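Local coordinates for Mgp-operon protein 3 (PDB 6TM0) that binds sialic acid in a surface pocket and probably takes part in the adhesion of Mycoplasma pneumoniae to host cells, at residues A[604-609]-A[616-621]; A[208-213]-A[630-635]; A[186-191]-A[214-219]. All blocks are in the same frame, centred on the assembly; numbering follows the deposited sequence.

In the fold
Loops from distant parts of the chain meet at one N-acetylneuraminic acid, which all three interactions touch, and the centres of the three contacts lie about 12 to 15 Å from one another. Interaction 1 supplies the aromatic wall. The bend 208-213, held by 630-635 in interaction 2, runs straight into 214-219, which interaction 3 seats on a short helix, so P213 and K216 reach the sugar from one continuous loop. Interactions 1 and 3 are joined by a bond of 2.8 Å between Q187 NE2 and P604 O. Interaction 1 also packs on interaction 2, where V621 meets V634.

Interaction 1: residues A[604-609]-A[616-621]; sequences PINGLF and AYVTPV. With SIA (N-acetyl-alpha-neuraminic acid), chain C.
The ring of F609 lies between P620 and the sialic acid. P620 CD sits over one face, 3.8 Å from the ring centroid in a CH-pi contact displaced toward the rim, while the sugar's amide nitrogen N5 lies above the centre of the opposite face. With CG anti to the carbonyl carbon (chi1 -70°), the ring of F609 is laid over 616-621, and T619 CA makes a second, off-centre CH-pi contact with it. Next to this stack the backbone meets the sugar directly: N5 gives a weak hydrogen bond of 3.2 Å to L608 O, and the bare CA of G607 lies 3.8 Å from the acetyl methyl C11.

Behind this first layer, F609 and A616 form a single antiparallel hydrogen-bonded bridge, in which F609 N reaches A616 O at 2.8 Å and A616 N returns the bond to F609 O. Beyond the bridge, Y617 CA makes a CA-H...O contact with G607 O. N606 closes the other end, where N606 OD1 accepts from T619 N at 2.8 Å, the donor tilted 29° out of the carbonyl plane. The amide nitrogen ND2 of N606 is satisfied by S580 OG, so the whole amide group is held. On the outer flank, L608 CD1 rests 3.8 Å from Y617 CE1, and the tyrosine ring also meets F615 and F670. T610 adds a hydroxyl bond to the ligand. The F609 ring thus lies under the N-acetyl group and the glycerol chain; an aromatic ring packed against these parts recurs in other sialic acid sites, such as those of influenza haemagglutinin and the Siglecs.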
loop_
_atom_site.group_PDB
_atom_site.type_symbol
_atom_site.label_atom_id
_atom_site.label_comp_id
_atom_site.label_asym_id
_atom_site.label_seq_id
_atom_site.Cartn_x
_atom_site.Cartn_y
_atom_site.Cartn_z
ATOM N N PRO A 604 10.443 -7.128 21.563
ATOM C CA PRO A 604 9.326 -6.505 22.315
ATOM C C PRO A 604 9.743 -5.693 23.559
ATOM O O PRO A 604 10.792 -5.975 24.152
ATOM C CB PRO A 604 8.426 -7.701 22.676
ATOM C CG PRO A 604 8.790 -8.780 21.723
ATOM C CD PRO A 604 10.235 -8.581 21.386
ATOM N N ILE A 605 8.933 -4.675 23.936
ATOM C CA ILE A 605 9.167 -3.790 25.091
ATOM C C ILE A 605 7.870 -3.077 25.545
ATOM O O ILE A 605 7.746 -2.724 26.721
ATOM C CB ILE A 605 10.343 -2.775 24.835
ATOM C CG1 ILE A 605 10.943 -2.243 26.170
ATOM C CG2 ILE A 605 9.931 -1.627 23.874
ATOM C CD1 ILE A 605 12.315 -1.522 26.061
ATOM N N ASN A 606 6.943 -2.826 24.604
ATOM C CA ASN A 606 5.709 -2.114 24.898
ATOM C C ASN A 606 4.560 -3.028 25.277
ATOM O O ASN A 606 4.487 -4.175 24.834
ATOM C CB ASN A 606 5.338 -1.180 23.765
ATOM C CG ASN A 606 6.341 -0.069 23.554
ATOM O OD1 ASN A 606 6.919 0.477 24.499
ATOM N ND2 ASN A 606 6.565 0.306 22.303
ATOM N N GLY A 607 3.720 -2.508 26.164
ATOM C CA GLY A 607 2.538 -3.153 26.726
ATOM C C GLY A 607 1.851 -2.213 27.692
ATOM O O GLY A 607 2.167 -1.020 27.711
ATOM N N LEU A 608 0.922 -2.730 28.515
ATOM C CA LEU A 608 0.223 -1.901 29.508
ATOM C C LEU A 608 1.106 -1.641 30.728
ATOM O O LEU A 608 1.477 -2.583 31.431
ATOM C CB LEU A 608 -1.122 -2.527 29.928
ATOM C CG LEU A 608 -1.929 -1.770 30.979
ATOM C CD1 LEU A 608 -3.104 -1.081 30.357
ATOM C CD2 LEU A 608 -2.405 -2.702 32.070
ATOM N N PHE A 609 1.434 -0.358 30.967
ATOM C CA PHE A 609 2.212 0.116 32.114
ATOM C C PHE A 609 1.297 1.036 32.914
ATOM O O PHE A 609 0.757 2.011 32.369
ATOM C CB PHE A 609 3.483 0.866 31.675
ATOM C CG PHE A 609 4.574 0.024 31.058
ATOM C CD1 PHE A 609 4.564 -0.273 29.699
ATOM C CD2 PHE A 609 5.643 -0.421 31.820
ATOM C CE1 PHE A 609 5.593 -1.009 29.118
ATOM C CE2 PHE A 609 6.675 -1.155 31.238
ATOM C CZ PHE A 609 6.649 -1.431 29.888
ATOM N N ALA A 616 -0.505 3.450 30.371
ATOM C CA ALA A 616 0.344 3.805 29.231
ATOM C C ALA A 616 0.716 2.553 28.435
ATOM O O ALA A 616 1.210 1.592 29.028
ATOM C CB ALA A 616 1.602 4.507 29.720
ATOM N N TYR A 617 0.482 2.552 27.101
ATOM C CA TYR A 617 0.812 1.390 26.267
ATOM C C TYR A 617 2.255 1.426 25.690
ATOM O O TYR A 617 2.570 0.643 24.803
ATOM C CB TYR A 617 -0.240 1.166 25.159
ATOM C CG TYR A 617 -1.600 0.730 25.664
ATOM C CD1 TYR A 617 -1.813 -0.567 26.128
ATOM C CD2 TYR A 617 -2.689 1.597 25.629
ATOM C CE1 TYR A 617 -3.066 -0.976 26.593
ATOM C CE2 TYR A 617 -3.946 1.204 26.095
ATOM C CZ TYR A 617 -4.132 -0.082 26.579
ATOM O OH TYR A 617 -5.385 -0.452 27.027
ATOM N N VAL A 618 3.125 2.310 26.208
ATOM C CA VAL A 618 4.518 2.512 25.771
ATOM C C VAL A 618 5.429 2.404 26.996
ATOM O O VAL A 618 4.975 2.670 28.117
ATOM C CB VAL A 618 4.677 3.887 25.054
ATOM C CG1 VAL A 618 6.131 4.248 24.786
ATOM C CG2 VAL A 618 3.892 3.915 23.765
ATOM N N THR A 619 6.718 2.051 26.778
ATOM C CA THR A 619 7.721 1.886 27.833
ATOM C C THR A 619 8.070 3.236 28.532
ATOM O O THR A 619 8.220 4.255 27.848
ATOM C CB THR A 619 8.956 1.121 27.300
ATOM O OG1 THR A 619 9.816 0.807 28.386
ATOM C CG2 THR A 619 9.729 1.884 26.228
ATOM N N PRO A 620 8.186 3.275 29.885
ATOM C CA PRO A 620 8.528 4.543 30.551
ATOM C C PRO A 620 10.042 4.708 30.711
ATOM O O PRO A 620 10.506 5.726 31.223
ATOM C CB PRO A 620 7.812 4.428 31.898
ATOM C CG PRO A 620 7.592 2.936 32.099
ATOM C CD PRO A 620 8.029 2.192 30.876
ATOM N N VAL A 621 10.802 3.683 30.303
ATOM C CA VAL A 621 12.254 3.645 30.355
ATOM C C VAL A 621 12.709 3.150 28.992
ATOM O O VAL A 621 12.279 2.082 28.548
ATOM C CB VAL A 621 12.821 2.752 31.505
ATOM C CG1 VAL A 621 14.339 2.873 31.603
ATOM C CG2 VAL A 621 12.184 3.087 32.850
HETATM C C1 SIA C . 1.607 -2.791 35.063
HETATM C C2 SIA C . 2.314 -4.115 35.426
HETATM C C3 SIA C . 1.880 -5.323 34.616
HETATM C C4 SIA C . 2.351 -5.216 33.164
HETATM C C5 SIA C . 3.817 -4.815 33.023
HETATM C C6 SIA C . 4.210 -3.689 33.985
HETATM C C7 SIA C . 5.714 -3.427 34.074
HETATM C C8 SIA C . 6.164 -2.406 35.122
HETATM C C9 SIA C . 7.527 -1.812 34.818
HETATM C C10 SIA C . 4.743 -5.219 30.782
HETATM C C11 SIA C . 4.690 -4.790 29.346
HETATM N N5 SIA C . 4.087 -4.442 31.643
HETATM O O1A SIA C . 2.113 -1.693 35.243
HETATM O O1B SIA C . 0.408 -2.926 34.554
HETATM O O4 SIA C . 2.079 -6.416 32.440
HETATM O O6 SIA C . 3.719 -3.920 35.320
HETATM O O7 SIA C . 6.399 -4.648 34.322
HETATM O O8 SIA C . 5.223 -1.342 35.279
HETATM O O9 SIA C . 8.521 -2.821 34.737
HETATM O O10 SIA C . 5.341 -6.230 31.139
#

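Interaction 2: residues A[208-213]-A[630-635]; sequences GLKNNP and NNEEVQ. With SIA (N-acetyl-alpha-neuraminic acid), chain C.
K210 and E632 make the charged link of this contact, with NZ 2.8 Å from OE1 in a salt bridge. The lysine chain is bent at its last two torsions (chi3 94°, chi4 95°), which carries the amine across the glutamate at about a right angle. N211 ND2 adds a weak bond to the same carboxylate oxygen.

Side-chain amides do most of the remaining polar work. N211 ND2 also donates to E633 O at 2.8 Å, arriving from above the carbonyl plane although the acceptor lies in the plane of the asparagine amide. N212 ND2 meets Q635 O at 3.0 Å, the acceptor in the amide plane and the donor in the carbonyl plane. Q635, extended beyond CG, uses both ends of its amide: OE1 takes a weak bond from K210 N and NE2 donates to E633 OE1.

Two of these amides belong to a type II beta turn from L209 to N212, closed by N212 N to L209 O, in which N211 holds the positive phi of the third position (61°). The turn's K210 O accepts from Q635 N at 2.8 Å.

Apolar contact is modest: P213 CD approaches V634 CG1 at 4.2 Å. Past the turn, P213 O accepts from two sialic acid hydroxyls, O9 at 2.7 Å and O7 at 3.1 Å.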
loop_
_atom_site.group_PDB
_atom_site.type_symbol
_atom_site.label_atom_id
_atom_site.label_comp_id
_atom_site.label_asym_id
_atom_site.label_seq_id
_atom_site.Cartn_x
_atom_site.Cartn_y
_atom_site.Cartn_z
ATOM N N GLY A 208 20.173 -10.822 27.622
ATOM C CA GLY A 208 20.131 -9.752 26.624
ATOM C C GLY A 208 18.988 -8.760 26.739
ATOM O O GLY A 208 18.739 -7.995 25.805
ATOM N N LEU A 209 18.294 -8.765 27.879
ATOM C CA LEU A 209 17.140 -7.909 28.161
ATOM C C LEU A 209 17.389 -6.968 29.349
ATOM O O LEU A 209 16.460 -6.688 30.114
ATOM C CB LEU A 209 15.902 -8.786 28.415
ATOM C CG LEU A 209 15.419 -9.587 27.215
ATOM C CD1 LEU A 209 14.896 -10.946 27.636
ATOM C CD2 LEU A 209 14.417 -8.790 26.380
ATOM N N LYS A 210 18.646 -6.468 29.488
ATOM C CA LYS A 210 19.093 -5.566 30.557
ATOM C C LYS A 210 18.271 -4.283 30.547
ATOM O O LYS A 210 18.050 -3.695 29.489
ATOM C CB LYS A 210 20.589 -5.256 30.401
ATOM C CG LYS A 210 21.231 -4.505 31.560
ATOM C CD LYS A 210 22.663 -4.110 31.216
ATOM C CE LYS A 210 22.792 -2.718 30.641
ATOM N NZ LYS A 210 23.130 -1.737 31.693
ATOM N N ASN A 211 17.777 -3.885 31.732
ATOM C CA ASN A 211 16.952 -2.697 31.945
ATOM C C ASN A 211 15.606 -2.733 31.159
ATOM O O ASN A 211 14.892 -1.724 31.112
ATOM C CB ASN A 211 17.757 -1.406 31.668
ATOM C CG ASN A 211 18.925 -1.197 32.606
ATOM O OD1 ASN A 211 18.775 -1.152 33.829
ATOM N ND2 ASN A 211 20.117 -1.054 32.058
ATOM N N ASN A 212 15.241 -3.903 30.591
ATOM C CA ASN A 212 13.981 -4.053 29.860
ATOM C C ASN A 212 12.815 -4.148 30.870
ATOM O O ASN A 212 12.787 -5.070 31.691
ATOM C CB ASN A 212 14.032 -5.254 28.927
ATOM C CG ASN A 212 12.868 -5.345 27.991
ATOM O OD1 ASN A 212 11.740 -5.645 28.389
ATOM N ND2 ASN A 212 13.127 -5.108 26.718
ATOM N N PRO A 213 11.877 -3.174 30.851
ATOM C CA PRO A 213 10.791 -3.177 31.847
ATOM C C PRO A 213 9.498 -3.909 31.464
ATOM O O PRO A 213 8.524 -3.860 32.224
ATOM C CB PRO A 213 10.529 -1.680 32.072
ATOM C CG PRO A 213 11.083 -0.981 30.842
ATOM C CD PRO A 213 11.791 -1.983 29.981
ATOM N N ASN A 630 20.572 6.268 35.678
ATOM C CA ASN A 630 19.863 6.705 34.468
ATOM C C ASN A 630 20.792 6.963 33.257
ATOM O O ASN A 630 20.400 7.661 32.320
ATOM C CB ASN A 630 18.942 7.897 34.753
ATOM C CG ASN A 630 17.830 7.543 35.703
ATOM O OD1 ASN A 630 17.728 8.082 36.813
ATOM N ND2 ASN A 630 16.979 6.609 35.290
ATOM N N ASN A 631 21.984 6.333 33.246
ATOM C CA ASN A 631 22.964 6.442 32.167
ATOM C C ASN A 631 23.177 5.106 31.450
ATOM O O ASN A 631 23.857 5.075 30.427
ATOM C CB ASN A 631 24.292 7.038 32.683
ATOM C CG ASN A 631 24.974 6.263 33.798
ATOM O OD1 ASN A 631 24.412 5.317 34.368
ATOM N ND2 ASN A 631 26.219 6.650 34.134
ATOM N N GLU A 632 22.576 4.012 31.971
ATOM C CA GLU A 632 22.673 2.660 31.398
ATOM C C GLU A 632 21.818 2.488 30.127
ATOM O O GLU A 632 20.971 3.325 29.814
ATOM C CB GLU A 632 22.294 1.578 32.428
ATOM C CG GLU A 632 23.343 1.281 33.490
ATOM C CD GLU A 632 22.867 0.356 34.597
ATOM O OE1 GLU A 632 22.703 -0.859 34.335
ATOM O OE2 GLU A 632 22.664 0.845 35.731
ATOM N N GLU A 633 22.040 1.376 29.415
ATOM C CA GLU A 633 21.330 1.027 28.193
ATOM C C GLU A 633 20.075 0.240 28.501
ATOM O O GLU A 633 20.108 -0.710 29.290
ATOM C CB GLU A 633 22.262 0.188 27.287
ATOM C CG GLU A 633 21.633 -0.375 26.017
ATOM C CD GLU A 633 22.572 -1.205 25.163
ATOM O OE1 GLU A 633 23.049 -2.264 25.636
ATOM O OE2 GLU A 633 22.828 -0.793 24.011
ATOM N N VAL A 634 18.981 0.592 27.837
ATOM C CA VAL A 634 17.764 -0.204 27.948
ATOM C C VAL A 634 17.844 -1.137 26.738
ATOM O O VAL A 634 17.862 -0.673 25.606
ATOM C CB VAL A 634 16.459 0.617 28.023
ATOM C CG1 VAL A 634 15.294 -0.268 28.444
ATOM C CG2 VAL A 634 16.607 1.783 28.988
ATOM N N GLN A 635 18.035 -2.434 27.001
ATOM C CA GLN A 635 18.242 -3.506 26.021
ATOM C C GLN A 635 16.967 -4.160 25.558
ATOM O O GLN A 635 15.983 -4.219 26.305
ATOM C CB GLN A 635 19.171 -4.592 26.592
ATOM C CG GLN A 635 20.573 -4.127 26.910
ATOM C CD GLN A 635 21.512 -5.276 26.800
ATOM O OE1 GLN A 635 21.280 -6.349 27.362
ATOM N NE2 GLN A 635 22.583 -5.085 26.049
HETATM C C1 SIA C . 1.607 -2.791 35.063
HETATM C C2 SIA C . 2.314 -4.115 35.426
HETATM C C3 SIA C . 1.880 -5.323 34.616
HETATM C C4 SIA C . 2.351 -5.216 33.164
HETATM C C5 SIA C . 3.817 -4.815 33.023
HETATM C C6 SIA C . 4.210 -3.689 33.985
HETATM C C7 SIA C . 5.714 -3.427 34.074
HETATM C C8 SIA C . 6.164 -2.406 35.122
HETATM C C9 SIA C . 7.527 -1.812 34.818
HETATM C C10 SIA C . 4.743 -5.219 30.782
HETATM C C11 SIA C . 4.690 -4.790 29.346
HETATM N N5 SIA C . 4.087 -4.442 31.643
HETATM O O1A SIA C . 2.113 -1.693 35.243
HETATM O O1B SIA C . 0.408 -2.926 34.554
HETATM O O4 SIA C . 2.079 -6.416 32.440
HETATM O O6 SIA C . 3.719 -3.920 35.320
HETATM O O7 SIA C . 6.399 -4.648 34.322
HETATM O O8 SIA C . 5.223 -1.342 35.279
HETATM O O9 SIA C . 8.521 -2.821 34.737
HETATM O O10 SIA C . 5.341 -6.230 31.139
#

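Interaction 3: residues A[186-191]-A[214-219]; sequences AQDTVH and GPKAVT. With SIA (N-acetyl-alpha-neuraminic acid), chain C.
G214 O is gripped from opposite faces of its carbonyl plane, by Q187 NE2 at 3.3 Å and by A217 N at 3.2 Å. The second bond closes a type I beta turn from G214 to A217, and the contact as a whole seats that turn on the first turn of helix 187-192, with A186 at the N-cap position. Q187 brings its amide there by placing CG between the backbone N and the carbonyl carbon (chi1 73°) and then running extended to the turn; G214 O lies near the amide plane of Q187, while NE2 comes in from above the carbonyl plane. NE2 is shared with P604 O of the neighbouring loop.

Amide protons at the start of the helix, which lack acceptors within the helix itself, are met by carbonyls of the turn. Q187 N donates to A217 O at 2.9 Å, and D188 N makes a weak bond to P215 O. Next to this bond, K216 bends at chi2, chi3 and chi4 until NZ reaches the carboxylate of D188, 2.8 Å from OD2 on the syn lone pair, with a weaker bond to OD1. This salt bridge ties the exposed corner of the turn to the helix. W200 of helix 200-207 packs on D188 and P215.

Farther along, T219 turns its methyl inward, CG2 lying 3.8 Å from V190 CG2, while its hydroxyl is bonded to V185 O. Held this way, the turn points its own backbone at the ligand: K216 N donates to the acetyl oxygen O10 of the sialic acid at 2.9 Å.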
loop_
_atom_site.group_PDB
_atom_site.type_symbol
_atom_site.label_atom_id
_atom_site.label_comp_id
_atom_site.label_asym_id
_atom_site.label_seq_id
_atom_site.Cartn_x
_atom_site.Cartn_y
_atom_site.Cartn_z
ATOM N N ALA A 186 4.009 -14.090 25.637
ATOM C CA ALA A 186 4.778 -13.002 26.258
ATOM C C ALA A 186 6.295 -13.333 26.132
ATOM O O ALA A 186 6.636 -14.514 25.988
ATOM C CB ALA A 186 4.375 -12.852 27.714
ATOM N N GLN A 187 7.199 -12.320 26.167
ATOM C CA GLN A 187 8.627 -12.603 25.977
ATOM C C GLN A 187 9.331 -13.232 27.214
ATOM O O GLN A 187 10.411 -13.822 27.057
ATOM C CB GLN A 187 9.408 -11.400 25.430
ATOM C CG GLN A 187 9.672 -10.249 26.387
ATOM C CD GLN A 187 10.563 -9.199 25.747
ATOM O OE1 GLN A 187 11.470 -9.487 24.936
ATOM N NE2 GLN A 187 10.321 -7.944 26.103
ATOM N N ASP A 188 8.715 -13.158 28.413
ATOM C CA ASP A 188 9.296 -13.781 29.596
ATOM C C ASP A 188 9.086 -15.302 29.551
ATOM O O ASP A 188 9.900 -16.060 30.094
ATOM C CB ASP A 188 8.801 -13.128 30.899
ATOM C CG ASP A 188 7.303 -13.061 31.170
ATOM O OD1 ASP A 188 6.508 -13.163 30.206
ATOM O OD2 ASP A 188 6.927 -12.898 32.349
ATOM N N THR A 189 8.030 -15.743 28.836
ATOM C CA THR A 189 7.731 -17.156 28.604
ATOM C C THR A 189 8.748 -17.691 27.577
ATOM O O THR A 189 9.235 -18.813 27.729
ATOM C CB THR A 189 6.280 -17.325 28.117
ATOM O OG1 THR A 189 5.402 -16.728 29.071
ATOM C CG2 THR A 189 5.889 -18.790 27.912
ATOM N N VAL A 190 9.075 -16.873 26.544
ATOM C CA VAL A 190 10.018 -17.242 25.483
ATOM C C VAL A 190 11.414 -17.543 26.050
ATOM O O VAL A 190 11.927 -18.636 25.822
ATOM C CB VAL A 190 10.047 -16.212 24.302
ATOM C CG1 VAL A 190 11.258 -16.408 23.383
ATOM C CG2 VAL A 190 8.762 -16.267 23.492
ATOM N N HIS A 191 11.997 -16.598 26.805
ATOM C CA HIS A 191 13.363 -16.700 27.307
ATOM C C HIS A 191 13.546 -17.557 28.556
ATOM O O HIS A 191 14.660 -18.035 28.798
ATOM C CB HIS A 191 13.936 -15.299 27.521
ATOM C CG HIS A 191 14.008 -14.512 26.244
ATOM N ND1 HIS A 191 13.127 -13.475 25.984
ATOM C CD2 HIS A 191 14.813 -14.679 25.167
ATOM C CE1 HIS A 191 13.449 -13.023 24.783
ATOM N NE2 HIS A 191 14.452 -13.718 24.250
ATOM N N GLY A 214 9.483 -4.569 30.310
ATOM C CA GLY A 214 8.284 -5.246 29.842
ATOM C C GLY A 214 8.341 -6.755 29.715
ATOM O O GLY A 214 8.303 -7.244 28.587
ATOM N N PRO A 215 8.343 -7.548 30.821
ATOM C CA PRO A 215 8.339 -9.020 30.663
ATOM C C PRO A 215 7.091 -9.548 29.970
ATOM O O PRO A 215 7.198 -10.507 29.209
ATOM C CB PRO A 215 8.422 -9.550 32.098
ATOM C CG PRO A 215 8.051 -8.426 32.977
ATOM C CD PRO A 215 8.363 -7.157 32.247
ATOM N N LYS A 216 5.926 -8.882 30.184
ATOM C CA LYS A 216 4.619 -9.250 29.628
ATOM C C LYS A 216 4.391 -8.704 28.222
ATOM O O LYS A 216 3.240 -8.616 27.767
ATOM C CB LYS A 216 3.478 -8.840 30.590
ATOM C CG LYS A 216 3.542 -9.478 31.979
ATOM C CD LYS A 216 3.147 -10.951 31.940
ATOM C CE LYS A 216 3.980 -11.809 32.857
ATOM N NZ LYS A 216 4.139 -13.185 32.315
ATOM N N ALA A 217 5.489 -8.356 27.519
ATOM C CA ALA A 217 5.420 -7.823 26.160
ATOM C C ALA A 217 5.116 -8.947 25.162
ATOM O O ALA A 217 5.756 -10.002 25.188
ATOM C CB ALA A 217 6.716 -7.107 25.799
ATOM N N VAL A 218 4.097 -8.720 24.316
ATOM C CA VAL A 218 3.625 -9.658 23.297
ATOM C C VAL A 218 4.669 -9.826 22.194
ATOM O O VAL A 218 5.232 -8.849 21.708
ATOM C CB VAL A 218 2.217 -9.297 22.753
ATOM C CG1 VAL A 218 1.557 -10.498 22.091
ATOM C CG2 VAL A 218 1.319 -8.758 23.863
ATOM N N THR A 219 4.958 -11.082 21.859
ATOM C CA THR A 219 5.943 -11.497 20.862
ATOM C C THR A 219 5.364 -11.392 19.439
ATOM O O THR A 219 6.112 -11.131 18.489
ATOM C CB THR A 219 6.471 -12.909 21.190
ATOM O OG1 THR A 219 5.366 -13.811 21.279
ATOM C CG2 THR A 219 7.300 -12.961 22.477
HETATM C C1 SIA C . 1.607 -2.791 35.063
HETATM C C2 SIA C . 2.314 -4.115 35.426
HETATM C C3 SIA C . 1.880 -5.323 34.616
HETATM C C4 SIA C . 2.351 -5.216 33.164
HETATM C C5 SIA C . 3.817 -4.815 33.023
HETATM C C6 SIA C . 4.210 -3.689 33.985
HETATM C C7 SIA C . 5.714 -3.427 34.074
HETATM C C8 SIA C . 6.164 -2.406 35.122
HETATM C C9 SIA C . 7.527 -1.812 34.818
HETATM C C10 SIA C . 4.743 -5.219 30.782
HETATM C C11 SIA C . 4.690 -4.790 29.346
HETATM N N5 SIA C . 4.087 -4.442 31.643
HETATM O O1A SIA C . 2.113 -1.693 35.243
HETATM O O1B SIA C . 0.408 -2.926 34.554
HETATM O O4 SIA C . 2.079 -6.416 32.440
HETATM O O6 SIA C . 3.719 -3.920 35.320
HETATM O O7 SIA C . 6.399 -4.648 34.322
HETATM O O8 SIA C . 5.223 -1.342 35.279
HETATM O O9 SIA C . 8.521 -2.821 34.737
HETATM O O10 SIA C . 5.341 -6.230 31.139
#